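AlyGC (Glaciecola chathamensis, PDB 5GKD) is a polysaccharide lyase family 6 enzyme that probably depolymerises alginate by beta-elimination. Local coordinates at residues His103-Gln108 and Arg134-His139; Gly515-Ala520 and Thr551-Asp556. One frame throughout, in Å; residues are numbered along the deposited sequence.

How the contacts relate
From the N terminus, AlyGC winds up a first right-handed parallel beta-helix, where contact 1 joins strands 105-112 and 134-141; the 25 residues between its segments, including strand 124-128, complete a coil. Further along this helix come the residues that bind calcium, Asn180, Glu183, Glu212 and Glu214. The chain then builds a second parallel beta-helix, in which contact 2 pairs strands 517-519 and 551-555 and closes a coil through strands 530-534 and 543-548. Each is thus an example of a strand meeting its equivalent one turn on. The two follow in series, neither nested nor crossed, and the centres of contact 1 and contact 2 lie about 55 Å apart.

Contact 1 of 2, residues His103-Gln108 and Arg134-His139; sequences HSRVTQ and RFDHNH
Successive coils of a parallel beta-helix meet here, with Arg105 stacked flat on Arg134 along one face of the paired strands. Their extended side chains run side by side, and the guanidinium planes are only 7° apart, their centres separated by 4.1 Å. Asp136 probably offsets this pairing of like charges. Arg105 grips Asp136 side-on, Arg105 NE to Asp136 OD1 at 2.8 Å and Arg105 NH1 to Asp136 OD2 at 2.9 Å. With chi1 at 69°, Asp136 CG sits between its backbone N and carbonyl carbon, which turns the carboxylate toward the first strand. The anti lone pair of Asp136 OD2 receives His137 ND1 at 2.8 Å, while Arg134 NE has a salt bridge to Asp167, one coil further on.

Such in-register stacking of like residues is a hallmark of the pectate lyase-like beta-helix. On the face of Val106 and Phe135, Val106 CB approaches Phe135 CD1 at 3.9 Å. Asn138 ND2 lies over the centre of the Phe135 ring and donates to Val106 O at 3.0 Å, from above the carbonyl plane. That oxygen also accepts Asp136 N at 3.1 Å; Asn138 OD1, in turn, takes Val109 N just past the corner at Gln108.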
loop_
_atom_site.group_PDB
_atom_site.type_symbol
_atom_site.label_atom_id
_atom_site.label_comp_id
_atom_site.label_asym_id
_atom_site.label_seq_id
_atom_site.Cartn_x
_atom_site.Cartn_y
_atom_site.Cartn_z
ATOM N N HIS A 103 -40.976 -5.597 12.960
ATOM C CA HIS A 103 -41.508 -5.509 14.330
ATOM C C HIS A 103 -40.484 -5.948 15.367
ATOM O O HIS A 103 -40.815 -6.620 16.337
ATOM C CB HIS A 103 -42.780 -6.338 14.484
ATOM C CG HIS A 103 -43.887 -5.890 13.591
ATOM N ND1 HIS A 103 -44.179 -6.516 12.398
ATOM C CD2 HIS A 103 -44.768 -4.872 13.714
ATOM C CE1 HIS A 103 -45.182 -5.891 11.815
ATOM N NE2 HIS A 103 -45.559 -4.893 12.595
ATOM N N SER A 104 -39.230 -5.567 15.161
ATOM C CA SER A 104 -38.134 -6.062 15.975
ATOM C C SER A 104 -37.331 -4.893 16.520
ATOM O O SER A 104 -37.367 -3.780 15.996
ATOM C CB SER A 104 -37.240 -7.002 15.167
ATOM O OG SER A 104 -37.983 -8.141 14.789
ATOM N N ARG A 105 -36.599 -5.152 17.588
ATOM C CA ARG A 105 -35.994 -4.070 18.347
ATOM C C ARG A 105 -34.575 -4.440 18.749
ATOM O O ARG A 105 -34.327 -5.556 19.213
ATOM C CB ARG A 105 -36.845 -3.767 19.574
ATOM C CG ARG A 105 -36.299 -2.698 20.468
ATOM C CD ARG A 105 -37.215 -2.484 21.658
ATOM N NE ARG A 105 -36.737 -1.427 22.531
ATOM C CZ ARG A 105 -37.226 -1.185 23.740
ATOM N NH1 ARG A 105 -36.742 -0.194 24.476
ATOM N NH2 ARG A 105 -38.224 -1.929 24.197
ATOM N N VAL A 106 -33.643 -3.516 18.545
ATOM C CA VAL A 106 -32.294 -3.630 19.080
ATOM C C VAL A 106 -32.117 -2.483 20.057
ATOM O O VAL A 106 -32.218 -1.317 19.666
ATOM C CB VAL A 106 -31.224 -3.579 17.977
ATOM C CG1 VAL A 106 -29.821 -3.543 18.589
ATOM C CG2 VAL A 106 -31.377 -4.735 17.019
ATOM N N THR A 107 -31.865 -2.802 21.319
ATOM C CA THR A 107 -31.816 -1.797 22.367
ATOM C C THR A 107 -30.679 -2.125 23.324
ATOM O O THR A 107 -30.397 -3.291 23.588
ATOM C CB THR A 107 -33.152 -1.693 23.132
ATOM O OG1 THR A 107 -33.074 -0.672 24.137
ATOM C CG2 THR A 107 -33.525 -3.038 23.790
ATOM N N GLN A 108 -29.996 -1.090 23.798
ATOM C CA GLN A 108 -28.954 -1.257 24.794
ATOM C C GLN A 108 -27.842 -2.169 24.286
ATOM O O GLN A 108 -27.383 -3.076 24.983
ATOM C CB GLN A 108 -29.535 -1.778 26.115
ATOM C CG GLN A 108 -30.548 -0.833 26.770
ATOM C CD GLN A 108 -30.766 -1.149 28.241
ATOM O OE1 GLN A 108 -29.814 -1.286 28.985
ATOM N NE2 GLN A 108 -32.019 -1.262 28.656
ATOM N N ARG A 134 -37.229 -0.960 15.594
ATOM C CA ARG A 134 -36.790 0.079 16.509
ATOM C C ARG A 134 -35.329 -0.138 16.874
ATOM O O ARG A 134 -34.910 -1.262 17.171
ATOM C CB ARG A 134 -37.648 0.104 17.779
ATOM C CG ARG A 134 -37.323 1.277 18.691
ATOM C CD ARG A 134 -38.275 1.365 19.875
ATOM N NE ARG A 134 -37.824 2.360 20.821
ATOM C CZ ARG A 134 -38.251 2.456 22.070
ATOM N NH1 ARG A 134 -39.162 1.606 22.518
ATOM N NH2 ARG A 134 -37.768 3.399 22.868
ATOM N N PHE A 135 -34.557 0.941 16.844
ATOM C CA PHE A 135 -33.161 0.933 17.266
ATOM C C PHE A 135 -32.988 2.061 18.287
ATOM O O PHE A 135 -32.907 3.240 17.912
ATOM C CB PHE A 135 -32.248 1.090 16.053
ATOM C CG PHE A 135 -30.790 0.994 16.366
ATOM C CD1 PHE A 135 -30.139 -0.235 16.354
ATOM C CD2 PHE A 135 -30.052 2.138 16.628
ATOM C CE1 PHE A 135 -28.784 -0.325 16.637
ATOM C CE2 PHE A 135 -28.701 2.057 16.890
ATOM C CZ PHE A 135 -28.068 0.828 16.895
ATOM N N ASP A 136 -32.926 1.702 19.574
ATOM C CA ASP A 136 -33.022 2.681 20.650
ATOM C C ASP A 136 -32.063 2.381 21.798
ATOM O O ASP A 136 -31.706 1.229 22.050
ATOM C CB ASP A 136 -34.447 2.741 21.206
ATOM C CG ASP A 136 -34.812 1.477 21.954
ATOM O OD1 ASP A 136 -35.227 0.518 21.291
ATOM O OD2 ASP A 136 -34.654 1.424 23.193
ATOM N N HIS A 137 -31.673 3.449 22.511
ATOM C CA HIS A 137 -30.806 3.359 23.688
ATOM C C HIS A 137 -29.534 2.566 23.386
ATOM O O HIS A 137 -29.026 1.822 24.222
ATOM C CB HIS A 137 -31.556 2.771 24.897
ATOM C CG HIS A 137 -32.690 3.635 25.383
ATOM N ND1 HIS A 137 -33.973 3.546 24.873
ATOM C CD2 HIS A 137 -32.726 4.624 26.312
ATOM C CE1 HIS A 137 -34.748 4.434 25.471
ATOM N NE2 HIS A 137 -34.018 5.101 26.347
ATOM N N ASN A 138 -28.995 2.747 22.187
ATOM C CA ASN A 138 -27.739 2.116 21.813
ATOM C C ASN A 138 -26.588 3.127 21.885
ATOM O O ASN A 138 -26.785 4.331 22.093
ATOM C CB ASN A 138 -27.860 1.482 20.423
ATOM C CG ASN A 138 -28.921 0.414 20.381
ATOM O OD1 ASN A 138 -28.823 -0.601 21.078
ATOM N ND2 ASN A 138 -29.956 0.633 19.577
ATOM N N HIS A 139 -25.369 2.612 21.720
ATOM C CA HIS A 139 -24.149 3.381 21.980
ATOM C C HIS A 139 -23.125 2.987 20.916
ATOM O O HIS A 139 -22.517 1.912 21.005
ATOM C CB HIS A 139 -23.669 3.095 23.400
ATOM C CG HIS A 139 -22.372 3.738 23.784
ATOM N ND1 HIS A 139 -22.201 4.377 24.994
ATOM C CD2 HIS A 139 -21.167 3.778 23.164
ATOM C CE1 HIS A 139 -20.958 4.815 25.088
ATOM N NE2 HIS A 139 -20.307 4.456 23.994
#

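Contact 2 of 2, residues Gly515-Ala520 and Thr551-Asp556; sequences GVYVDA and TFENLD
Tyr517 and Thr551, Val518 and Phe552, and Asp519 and Glu553 are the in-register pairs that join two coils of the second parallel beta-helix, their strands running the same way at 10° to one another. Backbone hydrogen bonds form the framework. Thr551 N donates to Val516 O, Val518 N to Thr551 O, Glu553 N to Val518 O and Ala520 N to Glu553 O, so the donors switch from strand to strand as parallel pairing requires. Beyond the last of them a water takes over, donating to both Ala520 O (2.7 Å) and Asn554 O (2.8 Å).

Apolar contacts fill the inward face. Val518 CB and CG2 both lie 3.7 Å from Phe552 CD2, and the same ring meets Phe563 edge-to-face. Nearer the turn, Ala520 CB touches Leu555 CD1 at 4.0 Å. Leu531, from another wall of the coil, packs against Val518, Phe552 and Leu555.

The other face carries Tyr517, Asp519, Thr551 and Glu553. Tyr517 CG stands anti to the backbone N (chi1 -168°), and the ring reaches across the neighbouring strand: Tyr517 CE2 lies 3.5 Å from the Thr551 methyl CG2, which comes obliquely to the ring, and Tyr517 OH makes a weak hydrogen bond to Glu553 OE1 at 2.7 Å. From near the end of strand 551-555, Asn554 ND2 donates to Asp519 OD1 at 3.2 Å; the bond lies in the amide plane but comes in 62° above the carboxylate plane.

This division is consistent with the coils being held chiefly by the four backbone bonds and the buried packing, while on the partly exposed face the carboxylates of Glu553 and Asp519 take neutral hydrogen-bond donors rather than counter-charges, with Thr521 OG1 a further partner of Asp519 OD1.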
loop_
_atom_site.group_PDB
_atom_site.type_symbol
_atom_site.label_atom_id
_atom_site.label_comp_id
_atom_site.label_asym_id
_atom_site.label_seq_id
_atom_site.Cartn_x
_atom_site.Cartn_y
_atom_site.Cartn_z
ATOM N N GLY A 515 12.372 20.472 20.064
ATOM C CA GLY A 515 13.743 20.821 20.372
ATOM C C GLY A 515 14.790 19.777 20.051
ATOM O O GLY A 515 15.879 19.823 20.605
ATOM N N VAL A 516 14.513 18.845 19.177
ATOM C CA VAL A 516 15.471 17.795 18.926
ATOM C C VAL A 516 16.335 18.187 17.736
ATOM O O VAL A 516 16.013 19.092 16.971
ATOM C CB VAL A 516 14.789 16.426 18.701
ATOM C CG1 VAL A 516 13.733 16.174 19.761
ATOM C CG2 VAL A 516 14.193 16.333 17.300
ATOM N N TYR A 517 17.447 17.487 17.581
ATOM C CA TYR A 517 18.380 17.735 16.496
ATOM C C TYR A 517 18.681 16.403 15.828
ATOM O O TYR A 517 19.109 15.455 16.493
ATOM C CB TYR A 517 19.657 18.399 17.034
ATOM C CG TYR A 517 20.558 18.959 15.972
ATOM C CD1 TYR A 517 21.388 18.121 15.225
ATOM C CD2 TYR A 517 20.594 20.327 15.709
ATOM C CE1 TYR A 517 22.222 18.621 14.240
ATOM C CE2 TYR A 517 21.429 20.841 14.717
ATOM C CZ TYR A 517 22.238 19.977 13.988
ATOM O OH TYR A 517 23.069 20.468 13.007
ATOM N N VAL A 518 18.454 16.324 14.522
ATOM C CA VAL A 518 18.655 15.089 13.780
ATOM C C VAL A 518 19.682 15.343 12.700
ATOM O O VAL A 518 19.490 16.217 11.848
ATOM C CB VAL A 518 17.356 14.540 13.161
ATOM C CG1 VAL A 518 17.670 13.280 12.349
ATOM C CG2 VAL A 518 16.333 14.215 14.226
ATOM N N ASP A 519 20.762 14.572 12.734
ATOM C CA ASP A 519 21.776 14.545 11.694
ATOM C C ASP A 519 21.713 13.160 11.068
ATOM O O ASP A 519 22.085 12.172 11.705
ATOM C CB ASP A 519 23.156 14.853 12.284
ATOM C CG ASP A 519 24.280 14.732 11.276
ATOM O OD1 ASP A 519 24.021 14.541 10.073
ATOM O OD2 ASP A 519 25.453 14.825 11.698
ATOM N N ALA A 520 21.231 13.089 9.827
ATOM C CA ALA A 520 21.050 11.836 9.107
ATOM C C ALA A 520 22.283 11.415 8.313
ATOM O O ALA A 520 22.163 10.600 7.392
ATOM C CB ALA A 520 19.853 11.942 8.163
ATOM N N THR A 551 15.632 20.688 14.457
ATOM C CA THR A 551 16.544 20.864 13.344
ATOM C C THR A 551 16.827 19.511 12.714
ATOM O O THR A 551 17.081 18.533 13.417
ATOM C CB THR A 551 17.864 21.513 13.809
ATOM O OG1 THR A 551 17.570 22.733 14.489
ATOM C CG2 THR A 551 18.767 21.802 12.621
ATOM N N PHE A 552 16.798 19.467 11.387
ATOM C CA PHE A 552 16.960 18.220 10.653
ATOM C C PHE A 552 17.916 18.492 9.506
ATOM O O PHE A 552 17.629 19.343 8.660
ATOM C CB PHE A 552 15.603 17.699 10.141
ATOM C CG PHE A 552 14.550 17.574 11.224
ATOM C CD1 PHE A 552 13.721 18.639 11.524
ATOM C CD2 PHE A 552 14.396 16.392 11.938
ATOM C CE1 PHE A 552 12.769 18.536 12.501
ATOM C CE2 PHE A 552 13.449 16.293 12.928
ATOM C CZ PHE A 552 12.634 17.366 13.214
ATOM N N GLU A 553 19.045 17.786 9.476
ATOM C CA GLU A 553 20.111 18.099 8.539
ATOM C C GLU A 553 20.677 16.851 7.892
ATOM O O GLU A 553 20.686 15.769 8.481
ATOM C CB GLU A 553 21.277 18.823 9.214
ATOM C CG GLU A 553 21.011 20.255 9.564
ATOM C CD GLU A 553 22.251 20.935 10.115
ATOM O OE1 GLU A 553 23.269 20.235 10.332
ATOM O OE2 GLU A 553 22.204 22.167 10.323
ATOM N N ASN A 554 21.196 17.038 6.681
ATOM C CA ASN A 554 22.042 16.050 6.015
ATOM C C ASN A 554 21.262 14.786 5.654
ATOM O O ASN A 554 21.742 13.663 5.829
ATOM C CB ASN A 554 23.266 15.725 6.873
ATOM C CG ASN A 554 24.143 16.948 7.109
ATOM O OD1 ASN A 554 24.372 17.743 6.199
ATOM N ND2 ASN A 554 24.617 17.109 8.342
ATOM N N LEU A 555 20.040 14.973 5.155
ATOM C CA LEU A 555 19.283 13.891 4.535
ATOM C C LEU A 555 19.704 13.787 3.069
ATOM O O LEU A 555 18.913 13.946 2.138
ATOM C CB LEU A 555 17.783 14.129 4.674
ATOM C CG LEU A 555 17.104 13.860 6.027
ATOM C CD1 LEU A 555 17.447 14.902 7.068
ATOM C CD2 LEU A 555 15.597 13.777 5.838
ATOM N N ASP A 556 20.992 13.527 2.872
ATOM C CA ASP A 556 21.506 13.665 1.518
ATOM C C ASP A 556 22.594 12.657 1.170
ATOM O O ASP A 556 23.341 12.889 0.215
ATOM C CB ASP A 556 22.018 15.095 1.292
ATOM C CG ASP A 556 23.124 15.499 2.265
ATOM O OD1 ASP A 556 23.341 14.817 3.283
ATOM O OD2 ASP A 556 23.763 16.533 2.005
HETATM O O HOH W 1 22.248 11.158 4.716
#